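Local coordinates for uncharacterized protein (Arthrobacter sp., PDB 3BL4), which is of unknown function but belongs to a family of the STAS clan and assembles as a dimer whose subunits share a continuous beta sheet, at residues Gln46-Asp50 / Asp51-Met55. Sequence-based numbering, arbitrary orientation.
Sequences QLCGD and DRHPM. With EDO (1,2-ethanediol), chain E.
Cys48 and Asp51 close a type II' beta turn through a backbone hydrogen bond, Asp51 N to Cys48 O, 3.1 Å long with an N-H...O angle of 156°. Gly49 takes the first corner with positive phi (60°), where the chain leaves helical geometry, and Asp50 follows at the second.

The side-chain part is a sulfur-aromatic approach. Cys48 SG, placed beside its own backbone N and anti to the carbonyl carbon, meets the imidazole of His53 at its edge: it lies 4.9 Å from the ring centroid and 85° off the ring normal, essentially in the ring plane, on the ND1 side, 3.8 Å from His53 ND1. That buried nitrogen has no hydrogen-bonding partner in the model. On the same cysteine, CB packs 3.4 Å from Asp51 O.

Topologically this is the exit from the helix of a beta-alpha-beta unit, where helix 34-48 hands over to strand 53-58. Cys48 and His53 both also touch Leu22 of strand 22-25, while His53 and Met55 extend the sheet in parallel into a strand of the second subunit.

Outside the turn, Arg52 NH1 makes a weak hydrogen bond (3.0 Å) to O1 of a 1,2-ethanediol, probably from the crystallisation liquor.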
loop_
_atom_site.group_PDB
_atom_site.type_symbol
_atom_site.label_atom_id
_atom_site.label_comp_id
_atom_site.label_asym_id
_atom_site.label_seq_id
_atom_site.Cartn_x
_atom_site.Cartn_y
_atom_site.Cartn_z
ATOM N N GLN A 46 17.663 7.456 5.991
ATOM C CA GLN A 46 18.992 8.070 5.988
ATOM C C GLN A 46 19.105 9.181 7.042
ATOM O O GLN A 46 20.141 9.322 7.688
ATOM C CB GLN A 46 19.330 8.617 4.606
ATOM C CG GLN A 46 19.520 7.554 3.536
ATOM C CD GLN A 46 19.793 8.152 2.152
ATOM O OE1 GLN A 46 19.335 9.249 1.836
ATOM N NE2 GLN A 46 20.559 7.432 1.334
ATOM N N LEU A 47 18.038 9.950 7.231
ATOM C CA LEU A 47 18.039 11.023 8.233
ATOM C C LEU A 47 18.063 10.446 9.633
ATOM O O LEU A 47 18.728 10.981 10.499
ATOM C CB LEU A 47 16.822 11.940 8.051
ATOM C CG LEU A 47 16.544 13.026 9.088
ATOM C CD1 LEU A 47 17.774 13.900 9.273
ATOM C CD2 LEU A 47 15.347 13.852 8.672
ATOM N N CYS A 48 17.324 9.365 9.859
ATOM C CA CYS A 48 17.185 8.785 11.197
ATOM C C CYS A 48 18.435 8.044 11.653
ATOM O O CYS A 48 18.748 8.014 12.845
ATOM C CB CYS A 48 16.009 7.821 11.235
ATOM S SG CYS A 48 14.400 8.620 11.247
ATOM N N GLY A 49 19.124 7.431 10.699
ATOM C CA GLY A 49 20.282 6.622 11.002
ATOM C C GLY A 49 19.855 5.500 11.915
ATOM O O GLY A 49 18.936 4.754 11.581
ATOM N N ASP A 50 20.502 5.406 13.074
ATOM C CA ASP A 50 20.275 4.313 14.033
ATOM C C ASP A 50 19.050 4.509 14.911
ATOM O O ASP A 50 18.608 3.566 15.576
ATOM C CB ASP A 50 21.497 4.145 14.955
ATOM C CG ASP A 50 22.637 3.390 14.287
ATOM O OD1 ASP A 50 22.361 2.337 13.661
ATOM O OD2 ASP A 50 23.803 3.848 14.393
ATOM N N ASP A 51 18.524 5.733 14.926
ATOM C CA ASP A 51 17.467 6.127 15.851
ATOM C C ASP A 51 16.081 5.964 15.253
ATOM O O ASP A 51 15.915 5.990 14.044
ATOM C CB ASP A 51 17.659 7.590 16.269
ATOM C CG ASP A 51 18.868 7.791 17.171
ATOM O OD1 ASP A 51 19.314 6.812 17.817
ATOM O OD2 ASP A 51 19.354 8.936 17.246
ATOM N N ARG A 52 15.085 5.830 16.118
ATOM C CA ARG A 52 13.708 5.709 15.685
ATOM C C ARG A 52 12.853 6.831 16.264
ATOM O O ARG A 52 13.008 7.203 17.434
ATOM C CB ARG A 52 13.161 4.346 16.085
ATOM C CG ARG A 52 13.737 3.243 15.225
ATOM C CD ARG A 52 13.544 1.872 15.819
ATOM N NE ARG A 52 13.177 0.949 14.753
ATOM C CZ ARG A 52 11.934 0.559 14.468
ATOM N NH1 ARG A 52 10.885 0.966 15.195
ATOM N NH2 ARG A 52 11.737 -0.269 13.445
ATOM N N HIS A 53 11.951 7.365 15.438
ATOM C CA HIS A 53 11.075 8.474 15.833
ATOM C C HIS A 53 9.699 8.297 15.254
ATOM O O HIS A 53 9.547 7.701 14.198
ATOM C CB HIS A 53 11.599 9.821 15.325
ATOM C CG HIS A 53 13.023 10.100 15.680
ATOM N ND1 HIS A 53 14.055 9.977 14.773
ATOM C CD2 HIS A 53 13.589 10.488 16.842
ATOM C CE1 HIS A 53 15.193 10.289 15.359
ATOM N NE2 HIS A 53 14.938 10.602 16.615
ATOM N N PRO A 54 8.673 8.831 15.935
ATOM C CA PRO A 54 7.355 8.904 15.307
ATOM C C PRO A 54 7.412 9.797 14.083
ATOM O O PRO A 54 8.192 10.732 14.074
ATOM C CB PRO A 54 6.489 9.561 16.382
ATOM C CG PRO A 54 7.218 9.361 17.661
ATOM C CD PRO A 54 8.663 9.361 17.308
HETATM N N MSE A 55 6.597 9.517 13.070
HETATM C CA MSE A 55 6.549 10.334 11.861
HETATM C C MSE A 55 5.133 10.762 11.528
HETATM O O MSE A 55 4.196 9.964 11.600
HETATM C CB MSE A 55 7.078 9.576 10.658
HETATM C CG MSE A 55 7.047 10.380 9.386
HETATM SE SE MSE A 55 8.266 9.651 8.097
HETATM C CE MSE A 55 7.454 8.077 7.823
HETATM C C1 EDO E . 10.283 0.507 19.243
HETATM O O1 EDO E . 10.003 1.285 18.060
HETATM C C2 EDO E . 11.790 0.355 19.494
HETATM O O2 EDO E . 12.532 0.157 18.275
#